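Local atomic coordinates of N-acetyltransferase (Staphylococcus aureus subsp. aureus, PDB entry 4LUA), a protein that probably transfers an acetyl group from acetyl-coenzyme A to an amine of its substrate, as other members of the GNAT superfamily do. Residues Q37-D41 with T42-D46; F15-Y18 with K19-V22; K8-T11 with N12-N16; F29-S33 with H34-T38. All coordinates share one frame; numbering follows the deposited sequence. Where two conformers were deposited one is given.

Contact 1: Q37-D41 with T42-D46; sequences QTMTD and TLIHD
An N-cap starts helix 41-48: the side chain of T40 closes over the first turn and accepts a hydrogen bond from the backbone of L43, with T40 OG1 and L43 N 3.0 Å apart and the N-H pointing nearly straight at the oxygen (165°). The hydroxyl gets there because chi1 of T40 is 76°, which sets OG1 between the backbone N and the carbonyl carbon and leaves CG2 anti to that carbon. OG1 also lies against L43 CB at 3.3 Å, the two side chains crossing at about a right angle. Such a cap gives an acceptor to an amide that the start of a helix cannot pair with a preceding carbonyl, and the regular ladder follows at once, T40 O taking I44 N at 2.9 Å and D41 O taking H45 N at 2.9 Å. Just before the cap, M39 lays its side chain against the first turn. Its CB meets I44 CG1 at 4.0 Å, while the chain, bent at both chi2 and chi3, brings SD to 4.1 Å from L43 CD2. M39 also touches Y18 and V22 of helix 15-25 and Y88 and F90 of strand 83-91; D41 OD1 forms a salt bridge with K19 NZ.

Contact 2: F15-Y18 with K19-V22; sequences FNEY and KRLV
Side chains one turn apart on helix 15-25 make this contact, two i to i+4 pairs and one i to i+3 pair on the first helix of the acetyltransferase fold. Y18 and V22 pack by a CH-pi contact: V22 CG1 sits over one face of the tyrosine ring, 3.9 Å from the centroid and 27° off the ring normal, with Y18 CE2 the nearest ring atom at 3.5 Å. Chi1 of V22, -56°, places CG1 beside the backbone N and anti to the carbonyl carbon, turned back toward the preceding turn. F15 and K19 run side by side in the same direction, and the aliphatic K19 CD rests 3.8 Å from F15 CE1; the lysine chain extends onward, and D41 holds its amine. E17 and R20 also travel together in one of the two conformers deposited for E17, but their charged ends stop short of a salt bridge there, and this arrangement is tentative. A water takes a weak bond from R20 NH1 while donating to E17 O. Four i to i+4 backbone bonds keep the turn regular. Among the neighbouring elements, F15 and Y18 meet I44 of helix 41-48, while Y18, L21 and V22 lean on T69 of strand 65-75.

Contact 3: K8-T11 with N12-N16; sequences KTLT and NNDFN
T9, at the end of strand 6-9, is linked to D14 in the turn before helix 15-25 through a water, which donates to T9 O and, weakly, to D14 OD2. At L10 the contact becomes direct. The aspartate oxygen OD2 lies 3.3 Å from L10 CA, and L10 CD2 reaches the same atom at 3.8 Å, the two side chains crossing at about a right angle; the leucine also touches V57 and Y61 of strand 55-62 and L48 of helix 41-48. T11 carries the main polar links. Its amide, T11 N, gives a nearly straight bond (168°) to D14 OD2 at 2.9 Å, and D14 OD2 accepts it with its anti lone pair, the one away from the other oxygen. Chi1 of D14, -60°, turns the carboxylate back over the turn toward this amide. In return T11 O accepts from D14 N at 2.9 Å, the donor standing 51° out of the carbonyl plane, and T11 OG1 accepts a longer bond from N13 N at 3.3 Å. Only one half of a capping box is present, the D14 carboxylate back on T11 N, since the return bond is main chain to main chain. D14 stands right before the helix, at its N-cap position, yet its side chain makes no capping bond; it pins instead the 3-10 turn 12-14 through which the first strand of the GNAT fold passes into its first helix.

Contact 4: F29-S33 with H34-T38; sequences FTQDS and HYSQT
The carboxylate of D32 and the amide of Q31 hold the two arms of this loop together, and hydrogen bonds carry the contact. D32 OD2 is gripped twice: Y35 N reaches it at 2.9 Å along the anti lone pair, and H34 N, also 2.9 Å away, comes from well above the carboxylate plane (59° out of it). With CG anti to the backbone N, chi1 179°, the carboxylate swings forward over the turn, where it can collect both of these consecutive amides. The backbone of D32 is engaged as well. D32 N donates to Y35 O at 3.0 Å, and D32 O accepts from S36 OG at 3.1 Å in the carbonyl plane; that serine oxygen in turn accepts from the backbone N of E28. One residue earlier, the extended side chain of Q31 spans to Q37 with both ends of its amide. Q31 OE1 takes Q37 N at 2.9 Å, nearly along the C=O direction, and Q31 NE2 makes a weak bond to Q37 OE1 at 2.9 Å. The two side-chain amides are turned 70° against each other, so they meet crosswise rather than as a flat pair. The Q31 side chain also touches I148 and I150 of strand 139-150, while Q31 O accepts from N126 ND2. The bond from H34 N to D32 OD2, residue i to i+2, defines an Asx turn, and Y35 N adds a second bond to the same oxygen; the turn is set in the long loop that joins the first two helices of the GNAT fold.

How the contacts relate
Read from the N terminus, the four contacts are local links that follow one another, none crossing another, and two pairs of them overlap end to end. Contact 3 closes the turn out of strand 6-9, and contact 2 takes over on F15 and N16 to continue up helix 15-25; Y18 of that helix packs back on L10. The loop beyond is closed by contact 4, which hands Q37 and T38 to contact 1 at the start of helix 41-48. Contact 1 then returns to the first helix, helix 41-48 packing on helix 15-25, and H45 meets N12 of contact 3. Contact 4 stands apart from contacts 2 and 3, facing strand 139-150.

Contact 1: Q37-D41 with T42-D46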
# COMPACT_ATOMS: atom_id res chain seq x y z
N GLN A 37 -1.24 10.10 -5.76
CA GLN A 37 -2.04 10.95 -4.91
C GLN A 37 -1.15 11.54 -3.83
O GLN A 37 -0.21 10.88 -3.31
CB GLN A 37 -3.25 10.20 -4.31
CG GLN A 37 -2.89 9.18 -3.23
CD GLN A 37 -3.81 7.95 -3.26
OE1 GLN A 37 -3.40 6.83 -2.89
NE2 GLN A 37 -5.07 8.14 -3.70
N THR A 38 -1.43 12.80 -3.52
CA THR A 38 -0.70 13.52 -2.50
C THR A 38 -1.25 13.25 -1.11
O THR A 38 -2.45 13.02 -0.92
CB THR A 38 -0.72 15.01 -2.85
OG1 THR A 38 0.35 15.24 -3.75
CG2 THR A 38 -0.56 15.89 -1.62
N MET A 39 -0.34 13.23 -0.14
CA MET A 39 -0.66 12.84 1.22
C MET A 39 -0.72 14.13 2.04
O MET A 39 0.30 14.73 2.40
CB MET A 39 0.42 11.88 1.73
CG MET A 39 0.67 10.70 0.79
SD MET A 39 -0.72 9.60 0.91
CE MET A 39 -0.42 9.10 2.56
N THR A 40 -1.94 14.58 2.33
CA THR A 40 -2.12 15.83 3.05
C THR A 40 -1.88 15.59 4.54
O THR A 40 -1.94 14.44 4.99
CB THR A 40 -3.54 16.33 2.87
OG1 THR A 40 -4.43 15.57 3.70
CG2 THR A 40 -3.95 16.21 1.43
N ASP A 41 -1.61 16.65 5.31
CA ASP A 41 -1.38 16.52 6.75
C ASP A 41 -2.59 15.88 7.43
O ASP A 41 -2.44 15.05 8.35
CB ASP A 41 -1.16 17.89 7.43
CG ASP A 41 0.22 18.48 7.17
OD1 ASP A 41 1.07 17.86 6.50
OD2 ASP A 41 0.46 19.60 7.68
N THR A 42 -3.79 16.28 7.02
CA THR A 42 -4.99 15.74 7.64
C THR A 42 -5.09 14.24 7.37
O THR A 42 -5.37 13.46 8.29
CB THR A 42 -6.24 16.44 7.13
OG1 THR A 42 -6.18 17.82 7.52
CG2 THR A 42 -7.48 15.82 7.76
N LEU A 43 -4.85 13.85 6.13
CA LEU A 43 -4.87 12.44 5.75
C LEU A 43 -3.86 11.61 6.55
O LEU A 43 -4.21 10.53 7.09
CB LEU A 43 -4.59 12.30 4.25
CG LEU A 43 -4.69 10.86 3.71
CD1 LEU A 43 -6.01 10.14 4.04
CD2 LEU A 43 -4.42 10.83 2.22
N ILE A 44 -2.62 12.09 6.60
CA ILE A 44 -1.57 11.41 7.34
C ILE A 44 -2.02 11.22 8.79
O ILE A 44 -1.98 10.11 9.34
CB ILE A 44 -0.21 12.16 7.22
CG1 ILE A 44 0.28 12.20 5.75
CG2 ILE A 44 0.88 11.54 8.14
CD1 ILE A 44 1.70 12.81 5.58
N HIS A 45 -2.49 12.32 9.43
CA HIS A 45 -2.97 12.17 10.79
C HIS A 45 -4.08 11.12 10.93
O HIS A 45 -4.06 10.29 11.86
CB HIS A 45 -3.49 13.51 11.36
CG HIS A 45 -4.00 13.40 12.77
ND1 HIS A 45 -5.35 13.46 13.08
CD2 HIS A 45 -3.35 13.24 13.95
CE1 HIS A 45 -5.50 13.32 14.39
NE2 HIS A 45 -4.31 13.19 14.94
N ASP A 46 -5.04 11.15 10.01
CA ASP A 46 -6.18 10.27 10.05
C ASP A 46 -5.76 8.80 9.94
O ASP A 46 -6.31 7.95 10.65
CB ASP A 46 -7.18 10.61 8.94
CG ASP A 46 -7.90 11.96 9.17
OD1 ASP A 46 -7.88 12.49 10.32
OD2 ASP A 46 -8.52 12.47 8.20

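Contact 2: F15-Y18 with K19-V22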
# COMPACT_ATOMS: atom_id res chain seq x y z
N PHE A 15 4.39 10.62 12.63
CA PHE A 15 3.94 11.58 11.64
C PHE A 15 5.10 12.24 10.83
O PHE A 15 5.13 12.18 9.59
CB PHE A 15 3.11 12.68 12.34
CG PHE A 15 2.57 13.69 11.40
CD1 PHE A 15 3.36 14.77 10.99
CD2 PHE A 15 1.28 13.59 10.94
CE1 PHE A 15 2.84 15.75 10.12
CE2 PHE A 15 0.75 14.54 10.06
CZ PHE A 15 1.54 15.62 9.64
N ASN A 16 6.04 12.86 11.54
CA ASN A 16 7.15 13.58 10.89
C ASN A 16 7.88 12.72 9.87
O ASN A 16 7.98 13.11 8.67
CB ASN A 16 8.11 14.20 11.93
CG ASN A 16 7.43 15.30 12.74
OD1 ASN A 16 6.48 15.93 12.24
ND2 ASN A 16 7.90 15.54 13.99
N GLU A 17 8.22 11.50 10.30
CA GLU A 17 8.99 10.60 9.47
C GLU A 17 8.14 10.11 8.30
O GLU A 17 8.63 9.98 7.14
CB GLU A 17 9.53 9.44 10.33
CG GLU A 17 10.61 9.86 11.38
CD GLU A 17 10.11 10.65 12.60
OE1 GLU A 17 8.93 10.52 13.02
OE2 GLU A 17 10.94 11.41 13.18
N TYR A 18 6.86 9.87 8.58
CA TYR A 18 5.99 9.32 7.55
C TYR A 18 5.93 10.40 6.49
O TYR A 18 6.05 10.15 5.26
CB TYR A 18 4.63 8.99 8.13
CG TYR A 18 3.69 8.33 7.13
CD1 TYR A 18 3.58 6.97 7.06
CD2 TYR A 18 2.90 9.12 6.29
CE1 TYR A 18 2.72 6.39 6.14
CE2 TYR A 18 2.03 8.57 5.39
CZ TYR A 18 1.95 7.19 5.32
OH TYR A 18 1.10 6.59 4.38
N LYS A 19 5.77 11.63 6.96
CA LYS A 19 5.47 12.66 5.99
C LYS A 19 6.73 12.90 5.16
O LYS A 19 6.64 13.12 3.93
CB LYS A 19 5.03 13.95 6.72
CG LYS A 19 4.70 15.10 5.78
CD LYS A 19 4.14 16.30 6.58
CE LYS A 19 4.26 17.53 5.73
NZ LYS A 19 3.78 18.75 6.45
N ARG A 20 7.91 12.70 5.79
CA ARG A 20 9.13 12.91 5.04
C ARG A 20 9.25 11.82 3.98
O ARG A 20 9.67 12.10 2.83
CB ARG A 20 10.33 12.86 5.97
CG ARG A 20 11.70 13.01 5.32
CD ARG A 20 12.78 12.92 6.41
NE ARG A 20 12.42 13.72 7.59
CZ ARG A 20 12.28 13.24 8.84
NH1 ARG A 20 12.49 11.94 9.08
NH2 ARG A 20 11.94 14.05 9.84
N LEU A 21 8.88 10.60 4.34
CA LEU A 21 9.06 9.53 3.34
C LEU A 21 8.13 9.74 2.15
O LEU A 21 8.54 9.65 0.94
CB LEU A 21 8.72 8.17 3.96
CG LEU A 21 8.63 6.99 2.97
CD1 LEU A 21 10.05 6.59 2.55
CD2 LEU A 21 7.87 5.82 3.67
N VAL A 22 6.85 9.94 2.46
CA VAL A 22 5.88 9.97 1.36
C VAL A 22 6.07 11.18 0.46
O VAL A 22 5.85 11.07 -0.77
CB VAL A 22 4.40 9.79 1.78
CG1 VAL A 22 4.22 8.43 2.60
CG2 VAL A 22 3.92 11.00 2.57
O HOH W 1 11.45 9.58 6.99

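Contact 3: K8-T11 with N12-N16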
# COMPACT_ATOMS: atom_id res chain seq x y z
N LYS A 8 7.56 -2.18 11.54
CA LYS A 8 6.98 -1.59 12.74
C LYS A 8 5.59 -1.09 12.46
O LYS A 8 5.24 -0.73 11.32
CB LYS A 8 7.81 -0.39 13.24
CG LYS A 8 9.30 -0.69 13.60
CD LYS A 8 10.05 0.55 14.22
CE LYS A 8 11.60 0.51 14.01
NZ LYS A 8 12.46 1.55 14.73
N THR A 9 4.76 -1.09 13.49
CA THR A 9 3.47 -0.44 13.36
C THR A 9 3.74 1.03 13.62
O THR A 9 4.40 1.40 14.61
CB THR A 9 2.42 -1.00 14.35
OG1 THR A 9 2.10 -2.36 14.00
CG2 THR A 9 1.14 -0.21 14.23
N LEU A 10 3.20 1.89 12.78
CA LEU A 10 3.41 3.33 12.91
C LEU A 10 2.23 3.90 13.65
O LEU A 10 1.10 3.39 13.54
CB LEU A 10 3.51 4.00 11.53
CG LEU A 10 4.60 3.40 10.63
CD1 LEU A 10 4.71 4.31 9.38
CD2 LEU A 10 5.95 3.34 11.43
N THR A 11 2.48 4.93 14.42
CA THR A 11 1.42 5.66 15.13
C THR A 11 1.56 7.17 14.86
O THR A 11 2.36 7.59 14.02
CB THR A 11 1.48 5.41 16.64
OG1 THR A 11 2.57 6.16 17.21
CG2 THR A 11 1.65 3.91 16.94
N ASN A 12 0.78 7.98 15.59
CA ASN A 12 0.83 9.44 15.44
C ASN A 12 2.22 10.01 15.65
O ASN A 12 2.62 11.06 15.06
CB ASN A 12 -0.04 10.08 16.51
CG ASN A 12 -1.50 9.76 16.32
OD1 ASN A 12 -2.15 10.33 15.44
ND2 ASN A 12 -2.04 8.86 17.16
N ASN A 13 2.96 9.33 16.52
CA ASN A 13 4.30 9.76 16.82
C ASN A 13 5.27 9.58 15.68
O ASN A 13 6.42 10.04 15.77
CB ASN A 13 4.82 9.08 18.06
CG ASN A 13 4.39 9.79 19.34
OD1 ASN A 13 3.32 10.46 19.40
ND2 ASN A 13 5.21 9.65 20.39
N ASP A 14 4.83 8.92 14.61
CA ASP A 14 5.68 8.76 13.43
C ASP A 14 5.32 9.71 12.32
O ASP A 14 5.91 9.65 11.19
CB ASP A 14 5.61 7.30 12.95
CG ASP A 14 6.08 6.35 14.03
OD1 ASP A 14 7.23 6.57 14.53
OD2 ASP A 14 5.28 5.50 14.48
N PHE A 15 4.39 10.62 12.63
CA PHE A 15 3.94 11.58 11.64
C PHE A 15 5.10 12.24 10.83
O PHE A 15 5.13 12.18 9.59
CB PHE A 15 3.11 12.68 12.34
CG PHE A 15 2.57 13.69 11.40
CD1 PHE A 15 3.36 14.77 10.99
CD2 PHE A 15 1.28 13.59 10.94
CE1 PHE A 15 2.84 15.75 10.12
CE2 PHE A 15 0.75 14.54 10.06
CZ PHE A 15 1.54 15.62 9.64
N ASN A 16 6.04 12.86 11.54
CA ASN A 16 7.15 13.58 10.89
C ASN A 16 7.88 12.72 9.87
O ASN A 16 7.98 13.11 8.67
CB ASN A 16 8.11 14.20 11.93
CG ASN A 16 7.43 15.30 12.74
OD1 ASN A 16 6.48 15.93 12.24
ND2 ASN A 16 7.90 15.54 13.99
O HOH W 2 6.45 2.66 15.73

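Contact 4: F29-S33 with H34-T38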
# COMPACT_ATOMS: atom_id res chain seq x y z
N PHE A 29 3.41 3.00 -5.19
CA PHE A 29 3.86 1.83 -5.98
C PHE A 29 2.84 1.30 -7.00
O PHE A 29 3.27 0.75 -8.03
CB PHE A 29 4.17 0.72 -4.93
CG PHE A 29 4.74 -0.55 -5.53
CD1 PHE A 29 6.10 -0.64 -5.75
CD2 PHE A 29 3.90 -1.61 -5.83
CE1 PHE A 29 6.65 -1.87 -6.29
CE2 PHE A 29 4.44 -2.79 -6.38
CZ PHE A 29 5.78 -2.89 -6.59
N THR A 30 1.55 1.45 -6.72
CA THR A 30 0.52 0.96 -7.66
C THR A 30 -0.05 2.03 -8.52
O THR A 30 -0.96 1.73 -9.31
CB THR A 30 -0.67 0.32 -6.88
OG1 THR A 30 -1.35 1.28 -6.04
CG2 THR A 30 -0.13 -0.81 -5.98
N GLN A 31 0.43 3.28 -8.42
CA GLN A 31 -0.14 4.36 -9.22
C GLN A 31 0.82 4.76 -10.33
O GLN A 31 1.56 3.91 -10.85
CB GLN A 31 -0.54 5.54 -8.34
CG GLN A 31 -1.56 5.06 -7.32
CD GLN A 31 -2.02 6.11 -6.32
OE1 GLN A 31 -1.52 7.26 -6.24
NE2 GLN A 31 -2.99 5.68 -5.50
N ASP A 32 0.80 6.01 -10.79
CA ASP A 32 1.59 6.35 -11.96
C ASP A 32 2.89 7.06 -11.58
O ASP A 32 3.01 7.69 -10.54
CB ASP A 32 0.71 7.26 -12.85
CG ASP A 32 1.43 7.73 -14.11
OD1 ASP A 32 1.54 6.89 -15.04
OD2 ASP A 32 1.83 8.94 -14.21
N SER A 33 3.89 6.93 -12.45
CA SER A 33 5.20 7.52 -12.24
C SER A 33 5.20 9.03 -12.13
O SER A 33 6.07 9.63 -11.47
CB SER A 33 6.13 7.06 -13.39
OG SER A 33 5.77 7.60 -14.63
N HIS A 34 4.24 9.66 -12.79
CA HIS A 34 4.10 11.10 -12.62
C HIS A 34 2.87 11.49 -11.78
O HIS A 34 2.93 12.45 -11.00
CB HIS A 34 4.01 11.78 -13.95
CG HIS A 34 3.90 13.27 -13.84
ND1 HIS A 34 2.76 13.95 -14.21
CD2 HIS A 34 4.75 14.20 -13.35
CE1 HIS A 34 2.92 15.24 -13.98
NE2 HIS A 34 4.12 15.42 -13.45
N TYR A 35 1.76 10.76 -11.97
CA TYR A 35 0.54 11.07 -11.20
C TYR A 35 0.36 10.07 -10.06
O TYR A 35 0.09 8.91 -10.29
CB TYR A 35 -0.68 11.04 -12.10
CG TYR A 35 -0.64 12.07 -13.20
CD1 TYR A 35 -0.90 13.42 -12.94
CD2 TYR A 35 -0.35 11.69 -14.53
CE1 TYR A 35 -0.89 14.34 -13.96
CE2 TYR A 35 -0.35 12.63 -15.55
CZ TYR A 35 -0.61 13.93 -15.26
OH TYR A 35 -0.61 14.87 -16.26
N SER A 36 0.55 10.55 -8.83
CA SER A 36 0.28 9.76 -7.60
C SER A 36 -0.40 10.68 -6.61
O SER A 36 -0.18 11.90 -6.61
CB SER A 36 1.56 9.17 -6.93
OG SER A 36 1.99 8.05 -7.64
N GLN A 37 -1.24 10.10 -5.76
CA GLN A 37 -2.04 10.95 -4.91
C GLN A 37 -1.15 11.54 -3.83
O GLN A 37 -0.21 10.88 -3.31
CB GLN A 37 -3.25 10.20 -4.31
CG GLN A 37 -2.89 9.18 -3.23
CD GLN A 37 -3.81 7.95 -3.26
OE1 GLN A 37 -3.40 6.83 -2.89
NE2 GLN A 37 -5.07 8.14 -3.70
N THR A 38 -1.43 12.80 -3.52
CA THR A 38 -0.70 13.52 -2.50
C THR A 38 -1.25 13.25 -1.11
O THR A 38 -2.45 13.02 -0.92
CB THR A 38 -0.72 15.01 -2.85
OG1 THR A 38 0.35 15.24 -3.75
CG2 THR A 38 -0.56 15.89 -1.62